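Local atomic coordinates of VP4 CORE protein (Bluetongue virus, PDB entry 2JHP), a protein that forms part of the viral inner core and caps viral RNA, with two S-adenosyl-L-homocysteine sites in the same chain consistent with two methyltransferase activities. Residues G134-T139 with L386-H391; Y124-A129 with N141-R146; F339-G344 with V348-H353. One frame throughout, in Å; residues are numbered along the deposited sequence.

Interaction 1: G134-T139 with L386-H391; sequences GSEAET and LFEHLH. With SAH (S-adenosyl-L-homocysteine), chain B; GUN (guanine), chain D.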
loop_
_atom_site.group_PDB
_atom_site.type_symbol
_atom_site.label_atom_id
_atom_site.label_comp_id
_atom_site.label_asym_id
_atom_site.label_seq_id
_atom_site.Cartn_x
_atom_site.Cartn_y
_atom_site.Cartn_z
ATOM N N GLY A 134 1.694 7.324 6.260
ATOM C CA GLY A 134 2.517 6.111 6.331
ATOM C C GLY A 134 2.985 5.644 4.959
ATOM O O GLY A 134 3.056 4.441 4.695
ATOM N N SER A 135 3.300 6.591 4.081
ATOM C CA SER A 135 3.477 6.253 2.668
ATOM C C SER A 135 4.877 5.790 2.411
ATOM O O SER A 135 5.769 6.073 3.186
ATOM C CB SER A 135 3.162 7.444 1.756
ATOM O OG SER A 135 1.843 7.921 1.943
ATOM N N GLU A 136 5.050 5.067 1.313
ATOM C CA GLU A 136 6.363 4.673 0.813
ATOM C C GLU A 136 6.267 4.623 -0.695
ATOM O O GLU A 136 5.252 5.053 -1.253
ATOM C CB GLU A 136 6.767 3.325 1.373
ATOM C CG GLU A 136 7.364 3.375 2.735
ATOM C CD GLU A 136 7.871 2.031 3.133
ATOM O OE1 GLU A 136 7.898 1.128 2.276
ATOM O OE2 GLU A 136 8.254 1.851 4.288
ATOM N N ALA A 137 7.306 4.114 -1.358
ATOM C CA ALA A 137 7.380 4.122 -2.833
ATOM C C ALA A 137 6.109 3.655 -3.551
ATOM O O ALA A 137 5.779 4.201 -4.601
ATOM C CB ALA A 137 8.586 3.340 -3.327
ATOM N N GLU A 138 5.398 2.672 -2.987
ATOM C CA GLU A 138 4.138 2.185 -3.593
ATOM C C GLU A 138 3.073 3.280 -3.773
ATOM O O GLU A 138 2.306 3.250 -4.738
ATOM C CB GLU A 138 3.545 1.003 -2.818
ATOM C CG GLU A 138 2.645 1.401 -1.655
ATOM C CD GLU A 138 3.427 1.978 -0.494
ATOM O OE1 GLU A 138 4.309 1.267 0.023
ATOM O OE2 GLU A 138 3.167 3.130 -0.095
ATOM N N THR A 139 3.040 4.241 -2.851
ATOM C CA THR A 139 2.075 5.323 -2.929
ATOM C C THR A 139 2.515 6.386 -3.927
ATOM O O THR A 139 1.720 6.804 -4.770
ATOM C CB THR A 139 1.783 5.944 -1.557
ATOM O OG1 THR A 139 1.397 4.906 -0.656
ATOM C CG2 THR A 139 0.631 6.939 -1.662
ATOM N N LEU A 386 16.178 6.553 -1.265
ATOM C CA LEU A 386 16.465 7.890 -1.756
ATOM C C LEU A 386 15.158 8.492 -2.293
ATOM O O LEU A 386 14.747 9.577 -1.904
ATOM C CB LEU A 386 17.556 7.852 -2.843
ATOM C CG LEU A 386 19.020 7.555 -2.485
ATOM C CD1 LEU A 386 19.863 7.337 -3.738
ATOM C CD2 LEU A 386 19.638 8.670 -1.658
ATOM N N PHE A 387 14.513 7.755 -3.181
ATOM C CA PHE A 387 13.236 8.128 -3.746
ATOM C C PHE A 387 12.256 8.599 -2.676
ATOM O O PHE A 387 11.715 9.701 -2.774
ATOM C CB PHE A 387 12.650 6.925 -4.502
ATOM C CG PHE A 387 11.468 7.261 -5.359
ATOM C CD1 PHE A 387 11.552 8.259 -6.315
ATOM C CD2 PHE A 387 10.281 6.548 -5.234
ATOM C CE1 PHE A 387 10.475 8.562 -7.114
ATOM C CE2 PHE A 387 9.191 6.829 -6.046
ATOM C CZ PHE A 387 9.289 7.840 -6.991
ATOM N N GLU A 388 12.044 7.761 -1.658
ATOM C CA GLU A 388 11.091 8.040 -0.583
ATOM C C GLU A 388 11.502 9.235 0.273
ATOM O O GLU A 388 10.656 9.984 0.775
ATOM C CB GLU A 388 10.935 6.819 0.314
ATOM C CG GLU A 388 10.269 5.608 -0.366
ATOM C CD GLU A 388 10.453 4.296 0.402
ATOM O OE1 GLU A 388 11.301 4.240 1.325
ATOM O OE2 GLU A 388 9.739 3.316 0.077
ATOM N N HIS A 389 12.805 9.419 0.440
ATOM C CA HIS A 389 13.279 10.472 1.296
ATOM C C HIS A 389 13.168 11.829 0.623
ATOM O O HIS A 389 12.865 12.836 1.271
ATOM C CB HIS A 389 14.705 10.212 1.772
ATOM C CG HIS A 389 15.154 11.183 2.815
ATOM N ND1 HIS A 389 16.211 12.045 2.624
ATOM C CD2 HIS A 389 14.642 11.477 4.035
ATOM C CE1 HIS A 389 16.356 12.804 3.695
ATOM N NE2 HIS A 389 15.411 12.485 4.564
ATOM N N LEU A 390 13.414 11.852 -0.677
ATOM C CA LEU A 390 13.377 13.093 -1.421
ATOM C C LEU A 390 11.945 13.594 -1.641
ATOM O O LEU A 390 11.699 14.807 -1.607
ATOM C CB LEU A 390 14.130 12.956 -2.749
ATOM C CG LEU A 390 15.656 12.745 -2.647
ATOM C CD1 LEU A 390 16.281 12.606 -4.015
ATOM C CD2 LEU A 390 16.376 13.853 -1.863
ATOM N N HIS A 391 11.007 12.660 -1.808
ATOM C CA HIS A 391 9.710 12.972 -2.389
ATOM C C HIS A 391 8.504 12.773 -1.469
ATOM O O HIS A 391 7.372 12.936 -1.915
ATOM C CB HIS A 391 9.519 12.173 -3.700
ATOM C CG HIS A 391 10.598 12.413 -4.709
ATOM N ND1 HIS A 391 10.865 13.660 -5.223
ATOM C CD2 HIS A 391 11.475 11.567 -5.298
ATOM C CE1 HIS A 391 11.864 13.576 -6.080
ATOM N NE2 HIS A 391 12.250 12.315 -6.146
HETATM N N SAH B . 0.819 3.084 3.416
HETATM C CA SAH B . 1.562 2.275 2.400
HETATM C CB SAH B . 2.797 1.542 2.932
HETATM C CG SAH B . 2.885 1.161 4.398
HETATM S SD SAH B . 4.569 0.630 4.814
HETATM C C SAH B . 0.660 1.325 1.629
HETATM O O SAH B . -0.451 1.695 1.242
HETATM O OXT SAH B . 1.030 0.186 1.344
HETATM C "C5'" SAH B . 4.413 1.407 6.448
HETATM C "C4'" SAH B . 5.154 2.729 6.550
HETATM O "O4'" SAH B . 4.492 3.608 7.437
HETATM C "C3'" SAH B . 6.581 2.561 7.066
HETATM O "O3'" SAH B . 7.400 3.411 6.280
HETATM C "C2'" SAH B . 6.532 3.092 8.491
HETATM O "O2'" SAH B . 7.722 3.718 8.886
HETATM C "C1'" SAH B . 5.405 4.120 8.402
HETATM N N9 SAH B . 4.763 4.395 9.707
HETATM C C8 SAH B . 4.508 3.501 10.722
HETATM N N7 SAH B . 3.913 4.165 11.746
HETATM C C5 SAH B . 3.784 5.469 11.404
HETATM C C6 SAH B . 3.247 6.579 12.062
HETATM N N6 SAH B . 2.725 6.450 13.280
HETATM N N1 SAH B . 3.244 7.815 11.443
HETATM C C2 SAH B . 3.774 7.952 10.172
HETATM N N3 SAH B . 4.307 6.856 9.516
HETATM C C4 SAH B . 4.316 5.630 10.120
HETATM N N9 GUN D . 11.533 1.659 -5.884
HETATM C C8 GUN D . 10.279 1.277 -6.146
HETATM N N7 GUN D . 9.748 2.090 -7.062
HETATM C C5 GUN D . 10.667 2.991 -7.390
HETATM C C6 GUN D . 10.659 4.059 -8.283
HETATM O O6 GUN D . 9.656 4.310 -8.953
HETATM N N1 GUN D . 11.824 4.837 -8.402
HETATM C C2 GUN D . 12.944 4.502 -7.604
HETATM N N2 GUN D . 14.048 5.220 -7.690
HETATM N N3 GUN D . 12.920 3.459 -6.754
HETATM C C4 GUN D . 11.809 2.711 -6.639
HETATM O O HOH W 1 11.012 3.423 3.705
#

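Interaction 2: Y124-A129 with N141-R146; sequences YAFKMA and NDANPR. With GUN (guanine), chain D.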
loop_
_atom_site.group_PDB
_atom_site.type_symbol
_atom_site.label_atom_id
_atom_site.label_comp_id
_atom_site.label_asym_id
_atom_site.label_seq_id
_atom_site.Cartn_x
_atom_site.Cartn_y
_atom_site.Cartn_z
ATOM N N TYR A 124 -9.134 2.910 -4.491
ATOM C CA TYR A 124 -10.304 3.597 -3.939
ATOM C C TYR A 124 -9.863 4.900 -3.259
ATOM O O TYR A 124 -10.507 5.957 -3.428
ATOM C CB TYR A 124 -11.068 2.692 -2.957
ATOM C CG TYR A 124 -12.056 3.425 -2.058
ATOM C CD1 TYR A 124 -13.342 3.743 -2.509
ATOM C CD2 TYR A 124 -11.704 3.800 -0.752
ATOM C CE1 TYR A 124 -14.251 4.409 -1.688
ATOM C CE2 TYR A 124 -12.609 4.474 0.082
ATOM C CZ TYR A 124 -13.882 4.778 -0.394
ATOM O OH TYR A 124 -14.781 5.453 0.420
ATOM N N ALA A 125 -8.755 4.810 -2.516
ATOM C CA ALA A 125 -8.212 5.941 -1.763
ATOM C C ALA A 125 -7.681 7.071 -2.648
ATOM O O ALA A 125 -7.745 8.236 -2.249
ATOM C CB ALA A 125 -7.139 5.486 -0.771
ATOM N N PHE A 126 -7.167 6.738 -3.832
ATOM C CA PHE A 126 -6.688 7.771 -4.754
ATOM C C PHE A 126 -7.875 8.504 -5.369
ATOM O O PHE A 126 -7.757 9.670 -5.764
ATOM C CB PHE A 126 -5.792 7.190 -5.851
ATOM C CG PHE A 126 -4.386 6.917 -5.406
ATOM C CD1 PHE A 126 -3.876 5.617 -5.403
ATOM C CD2 PHE A 126 -3.550 7.962 -4.987
ATOM C CE1 PHE A 126 -2.556 5.358 -4.988
ATOM C CE2 PHE A 126 -2.226 7.710 -4.571
ATOM C CZ PHE A 126 -1.736 6.402 -4.571
ATOM N N LYS A 127 -9.013 7.815 -5.438
ATOM C CA LYS A 127 -10.246 8.403 -5.960
ATOM C C LYS A 127 -10.893 9.321 -4.934
ATOM O O LYS A 127 -11.536 10.304 -5.300
ATOM C CB LYS A 127 -11.247 7.323 -6.396
ATOM C CG LYS A 127 -10.779 6.446 -7.556
ATOM C CD LYS A 127 -10.440 7.294 -8.775
ATOM C CE LYS A 127 -9.818 6.480 -9.894
ATOM N NZ LYS A 127 -9.136 7.375 -10.885
ATOM N N MET A 128 -10.700 9.015 -3.653
ATOM C CA MET A 128 -11.417 9.713 -2.593
ATOM C C MET A 128 -10.567 10.607 -1.682
ATOM O O MET A 128 -11.119 11.316 -0.845
ATOM C CB MET A 128 -12.224 8.722 -1.749
ATOM C CG MET A 128 -13.175 7.831 -2.532
ATOM S SD MET A 128 -14.543 8.728 -3.270
ATOM C CE MET A 128 -15.473 7.387 -3.991
ATOM N N ALA A 129 -9.245 10.603 -1.829
ATOM C CA ALA A 129 -8.410 11.369 -0.887
ATOM C C ALA A 129 -7.331 12.247 -1.517
ATOM O O ALA A 129 -6.887 12.006 -2.640
ATOM C CB ALA A 129 -7.806 10.445 0.192
ATOM N N ASN A 141 4.455 6.011 -6.477
ATOM C CA ASN A 141 4.320 5.407 -7.800
ATOM C C ASN A 141 2.963 5.557 -8.478
ATOM O O ASN A 141 2.901 5.655 -9.700
ATOM C CB ASN A 141 4.695 3.929 -7.744
ATOM C CG ASN A 141 6.177 3.712 -7.746
ATOM O OD1 ASN A 141 6.954 4.649 -7.925
ATOM N ND2 ASN A 141 6.588 2.472 -7.539
ATOM N N ASP A 142 1.883 5.573 -7.705
ATOM C CA ASP A 142 0.555 5.683 -8.302
ATOM C C ASP A 142 -0.125 7.035 -8.048
ATOM O O ASP A 142 -1.318 7.193 -8.314
ATOM C CB ASP A 142 -0.334 4.515 -7.853
ATOM C CG ASP A 142 0.208 3.157 -8.285
ATOM O OD1 ASP A 142 0.589 3.010 -9.457
ATOM O OD2 ASP A 142 0.257 2.224 -7.450
ATOM N N ALA A 143 0.645 8.007 -7.557
ATOM C CA ALA A 143 0.106 9.309 -7.130
ATOM C C ALA A 143 0.266 10.389 -8.177
ATOM O O ALA A 143 1.298 10.458 -8.844
ATOM C CB ALA A 143 0.761 9.763 -5.827
ATOM N N ASN A 144 -0.755 11.230 -8.311
ATOM C CA ASN A 144 -0.687 12.446 -9.116
ATOM C C ASN A 144 -0.053 13.514 -8.254
ATOM O O ASN A 144 -0.692 14.041 -7.356
ATOM C CB ASN A 144 -2.092 12.865 -9.540
ATOM C CG ASN A 144 -2.111 14.169 -10.343
ATOM O OD1 ASN A 144 -1.085 14.853 -10.508
ATOM N ND2 ASN A 144 -3.293 14.515 -10.851
ATOM N N PRO A 145 1.233 13.813 -8.493
ATOM C CA PRO A 145 1.956 14.668 -7.537
ATOM C C PRO A 145 1.428 16.094 -7.507
ATOM O O PRO A 145 1.777 16.861 -6.610
ATOM C CB PRO A 145 3.400 14.628 -8.047
ATOM C CG PRO A 145 3.303 14.242 -9.475
ATOM C CD PRO A 145 2.090 13.376 -9.614
ATOM N N ARG A 146 0.581 16.422 -8.481
ATOM C CA ARG A 146 -0.026 17.745 -8.596
ATOM C C ARG A 146 -1.352 17.848 -7.834
ATOM O O ARG A 146 -1.945 18.922 -7.764
ATOM C CB ARG A 146 -0.240 18.107 -10.071
ATOM C CG ARG A 146 1.017 18.520 -10.828
ATOM C CD ARG A 146 0.682 19.034 -12.232
ATOM N NE ARG A 146 -0.498 19.913 -12.243
ATOM C CZ ARG A 146 -0.470 21.249 -12.273
ATOM N NH1 ARG A 146 0.683 21.914 -12.305
ATOM N NH2 ARG A 146 -1.612 21.925 -12.271
HETATM N N9 GUN D . 11.533 1.659 -5.884
HETATM C C8 GUN D . 10.279 1.277 -6.146
HETATM N N7 GUN D . 9.748 2.090 -7.062
HETATM C C5 GUN D . 10.667 2.991 -7.390
HETATM C C6 GUN D . 10.659 4.059 -8.283
HETATM O O6 GUN D . 9.656 4.310 -8.953
HETATM N N1 GUN D . 11.824 4.837 -8.402
HETATM C C2 GUN D . 12.944 4.502 -7.604
HETATM N N2 GUN D . 14.048 5.220 -7.690
HETATM N N3 GUN D . 12.920 3.459 -6.754
HETATM C C4 GUN D . 11.809 2.711 -6.639
#

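Interaction 3: F339-G344 with V348-H353; sequences FMRLRG and VDRHMH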
loop_
_atom_site.group_PDB
_atom_site.type_symbol
_atom_site.label_atom_id
_atom_site.label_comp_id
_atom_site.label_asym_id
_atom_site.label_seq_id
_atom_site.Cartn_x
_atom_site.Cartn_y
_atom_site.Cartn_z
ATOM N N PHE A 339 22.571 16.429 -3.708
ATOM C CA PHE A 339 21.206 16.911 -3.744
ATOM C C PHE A 339 21.115 18.292 -3.095
ATOM O O PHE A 339 21.641 18.516 -1.995
ATOM C CB PHE A 339 20.231 15.926 -3.082
ATOM C CG PHE A 339 18.836 16.470 -2.946
ATOM C CD1 PHE A 339 18.025 16.635 -4.065
ATOM C CD2 PHE A 339 18.345 16.851 -1.705
ATOM C CE1 PHE A 339 16.745 17.154 -3.942
ATOM C CE2 PHE A 339 17.068 17.370 -1.575
ATOM C CZ PHE A 339 16.266 17.522 -2.691
ATOM N N MET A 340 20.446 19.204 -3.792
ATOM C CA MET A 340 20.295 20.569 -3.335
ATOM C C MET A 340 18.809 20.889 -3.289
ATOM O O MET A 340 18.135 20.869 -4.324
ATOM C CB MET A 340 21.008 21.542 -4.287
ATOM C CG MET A 340 22.526 21.339 -4.465
ATOM S SD MET A 340 23.295 22.411 -5.716
ATOM C CE MET A 340 22.991 24.022 -5.014
ATOM N N ARG A 341 18.291 21.160 -2.089
ATOM C CA ARG A 341 16.911 21.620 -1.939
ATOM C C ARG A 341 16.912 23.134 -2.010
ATOM O O ARG A 341 17.612 23.809 -1.249
ATOM C CB ARG A 341 16.298 21.142 -0.632
ATOM C CG ARG A 341 14.759 21.170 -0.648
ATOM C CD ARG A 341 14.225 21.979 0.503
ATOM N NE ARG A 341 14.336 23.405 0.250
ATOM C CZ ARG A 341 14.487 24.333 1.185
ATOM N NH1 ARG A 341 14.555 23.995 2.467
ATOM N NH2 ARG A 341 14.579 25.605 0.832
ATOM N N LEU A 342 16.143 23.662 -2.950
ATOM C CA LEU A 342 16.150 25.087 -3.220
ATOM C C LEU A 342 14.778 25.703 -2.966
ATOM O O LEU A 342 13.850 25.024 -2.555
ATOM C CB LEU A 342 16.587 25.338 -4.669
ATOM C CG LEU A 342 17.929 24.778 -5.137
ATOM C CD1 LEU A 342 18.051 24.872 -6.656
ATOM C CD2 LEU A 342 19.084 25.499 -4.470
ATOM N N ARG A 343 14.663 27.005 -3.174
ATOM C CA ARG A 343 13.354 27.616 -3.252
ATOM C C ARG A 343 13.063 27.673 -4.736
ATOM O O ARG A 343 13.990 27.622 -5.554
ATOM C CB ARG A 343 13.311 28.997 -2.587
ATOM C CG ARG A 343 14.367 29.965 -3.054
ATOM C CD ARG A 343 15.560 30.037 -2.104
ATOM N NE ARG A 343 16.756 30.504 -2.812
ATOM C CZ ARG A 343 16.863 31.684 -3.424
ATOM N NH1 ARG A 343 15.846 32.544 -3.430
ATOM N NH2 ARG A 343 17.991 32.001 -4.048
ATOM N N GLY A 344 11.789 27.771 -5.083
ATOM C CA GLY A 344 11.340 27.565 -6.453
ATOM C C GLY A 344 10.074 26.746 -6.340
ATOM O O GLY A 344 9.971 25.889 -5.456
ATOM N N VAL A 348 5.798 19.343 -4.089
ATOM C CA VAL A 348 6.079 18.676 -2.827
ATOM C C VAL A 348 6.743 19.664 -1.880
ATOM O O VAL A 348 7.754 20.293 -2.230
ATOM C CB VAL A 348 7.008 17.442 -3.009
ATOM C CG1 VAL A 348 7.457 16.886 -1.659
ATOM C CG2 VAL A 348 6.306 16.353 -3.812
ATOM N N ASP A 349 6.176 19.781 -0.680
ATOM C CA ASP A 349 6.787 20.588 0.366
ATOM C C ASP A 349 8.068 19.929 0.924
ATOM O O ASP A 349 8.010 19.053 1.802
ATOM C CB ASP A 349 5.781 20.886 1.482
ATOM C CG ASP A 349 6.335 21.817 2.526
ATOM O OD1 ASP A 349 7.499 22.259 2.375
ATOM O OD2 ASP A 349 5.605 22.101 3.499
ATOM N N ARG A 350 9.212 20.369 0.408
ATOM C CA ARG A 350 10.496 19.867 0.859
ATOM C C ARG A 350 11.172 20.796 1.858
ATOM O O ARG A 350 12.372 20.704 2.052
ATOM C CB ARG A 350 11.421 19.610 -0.335
ATOM C CG ARG A 350 10.974 18.463 -1.231
ATOM C CD ARG A 350 11.900 18.258 -2.396
ATOM N NE ARG A 350 11.347 17.244 -3.282
ATOM C CZ ARG A 350 10.608 17.505 -4.361
ATOM N NH1 ARG A 350 10.334 18.764 -4.717
ATOM N NH2 ARG A 350 10.139 16.497 -5.082
ATOM N N HIS A 351 10.412 21.664 2.522
ATOM C CA HIS A 351 11.024 22.599 3.473
ATOM C C HIS A 351 11.786 21.902 4.604
ATOM O O HIS A 351 12.793 22.422 5.064
ATOM C CB HIS A 351 10.049 23.694 3.961
ATOM C CG HIS A 351 9.240 23.331 5.173
ATOM N ND1 HIS A 351 9.456 23.909 6.408
ATOM C CD2 HIS A 351 8.187 22.493 5.333
ATOM C CE1 HIS A 351 8.588 23.426 7.280
ATOM N NE2 HIS A 351 7.804 22.567 6.653
ATOM N N MET A 352 11.346 20.706 4.997
ATOM C CA MET A 352 12.034 19.916 6.030
ATOM C C MET A 352 13.482 19.589 5.684
ATOM O O MET A 352 14.313 19.443 6.577
ATOM C CB MET A 352 11.264 18.634 6.373
ATOM C CG MET A 352 10.031 18.841 7.276
ATOM S SD MET A 352 10.300 19.994 8.645
ATOM C CE MET A 352 8.721 19.880 9.493
ATOM N N HIS A 353 13.781 19.462 4.393
ATOM C CA HIS A 353 15.165 19.334 3.939
ATOM C C HIS A 353 15.794 20.715 3.986
ATOM O O HIS A 353 15.279 21.648 3.368
ATOM C CB HIS A 353 15.228 18.765 2.521
ATOM C CG HIS A 353 14.493 17.471 2.369
ATOM N ND1 HIS A 353 15.038 16.259 2.738
ATOM C CD2 HIS A 353 13.246 17.203 1.913
ATOM C CE1 HIS A 353 14.163 15.299 2.502
ATOM N NE2 HIS A 353 13.067 15.845 2.002
#

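Interaction 1: G134-T139 with L386-H391
Phe387 is the first residue of 386-391 to reach 134-139, presenting its ring edge to Ala137: CD2 of Phe387 lies 4.1 Å from CB of Ala137. With CG trans to the backbone N (chi1 -168°), one ring face comes to lie against guanine, whose N1 sits over the ring centre. Ala137 CB also packs on the base, 3.9 Å from guanine C8.

Next comes Glu388, extended beyond CG. Its OE2 accepts a nearly straight bond (167°) from Ala137 N at 2.9 Å, met on the anti side, somewhat out of the carboxylate plane, and so takes up the first N-H of helix 137-141. The same oxygen lies 3.6 Å from OE1 of Glu136, an apposition of like charges that Lys384 probably relieves through its salt bridge to Glu388. Glu136 directs its other oxygen, OE2, to the nucleoside, accepting from SAH O3' at 2.7 Å, while Gly134 O accepts from SAH N.

Farther along, His391 turns to Tyr185 O. A loop that follows strand 131-132, grips the cofactor product and leads into a helix is consistent with the cofactor-binding loop after the first strand of a class I, Rossmann-like methyltransferase fold.

Interaction 2: Y124-A129 with N141-R146
Apolar packing of an aromatic ring on a piece of backbone joins Phe126, near the end of helix 114-128, to Asp142 and Ala143 in the loop that leaves helix 137-141 for strand 149-152. The contact is small and lies at the surface. Phe126 has CG anti to its carbonyl carbon (chi1 -79°), which sends the ring out from the helix to the loop. There the peptide between Asp142 and Ala143 passes across it: the carbonyl O of Asp142 stands 3.7 Å above the ring plane of Phe126, over its centre. At the rim of this same face CE1 of Phe126 touches CB of Asp142 at 3.7 Å; beyond CZ, CE2 of Phe126 meets CB of Ala143 at 3.8 Å. The Asp142 carboxylate is turned nearly perpendicular to the ring, and it is the CB of this residue that does the touching.

Phe132 stacks on Phe126 and His148 meets it edge-to-face, so the ring belongs to a small aromatic cluster. Just before the loop, Asn141 reaches the other way, its ND2 giving a straight bond (167°) to guanine N7 at 3.2 Å. Farther along the loop Asn144 OD1 accepts from Arg146 N at 3.1 Å, the donor standing above the carbonyl plane, in an Asx turn.

No hydrogen bond crosses between the two segments. The carbonyl oxygen faces the pi cloud and probably adds little attraction, so cohesion probably comes mainly from dispersion and from partly shielding the ring from water, forces with little directional demand, while Asn141 turns its amide to the base and Asn144 serves the loop's own turn.

Interaction 3: F339-G344 with V348-H353
Arg341, the last residue of strand 335-341, meets the returning loop with both its chain and its charge. Its NH1 gives a hydrogen bond to His353 O at 2.6 Å. NH1 lies almost in line with the carbonyl (C=O...N 165°), though the bond bends at the hydrogen (148°) and the oxygen is tilted somewhat from the guanidinium plane. The aliphatic part packs against the loop side chains: CG of Arg341 rests 3.7 Å from CB of Arg350, and CD of Arg341 lies 3.9 Å from CB of His353. The two arginine chains run alongside with opposite senses. Phe339, two residues earlier on the strand, adds its ring edge, with CZ 4.4 Å from CD of Arg350.

A longer bond from Arg341 NE to Leu342 O (3.3 Å), in the guanidinium plane but above the carbonyl plane, probably helps to set the group's rotation, and NH2 forms a salt bridge with Asp355. Arg350 is held farther out, by a salt bridge to Glu259 and by bonds to Ser189, His391 and Leu390 O. His353 ND1 bonds to Tyr322 OH. In the loop itself Asp349 OD1 accepts from His351 N at 3.0 Å, an Asx turn leading into the type I turn from Arg350 to His353.

Strand 335-341 runs antiparallel to its neighbours 302-308 and 322-324, in a sheet of order 3-2-1-4-5-7-6: it is the reversed seventh strand that marks a class I methyltransferase fold.

In the fold
Interactions 1 and 2 lie about 14 Å apart between centres and share the guanine ligand and helix 137-141; their segments alternate along the chain, and they touch directly where Thr139 O packs against Phe126 CZ. Interaction 3 lies about 15 Å from interaction 1 and about 22 Å from interaction 2, again between centres, and is nested in the long loop that interaction 1 closes; its Arg350 reaches helix 380-391. Strand 131-132, between the segments of interaction 2, belongs to one seven-stranded sheet, whereas interaction 3 sits on another of the same strand order. The second is thus inserted within the sequence of the first, and helix 380-391 brings the chain back, joining two methyltransferase-like modules.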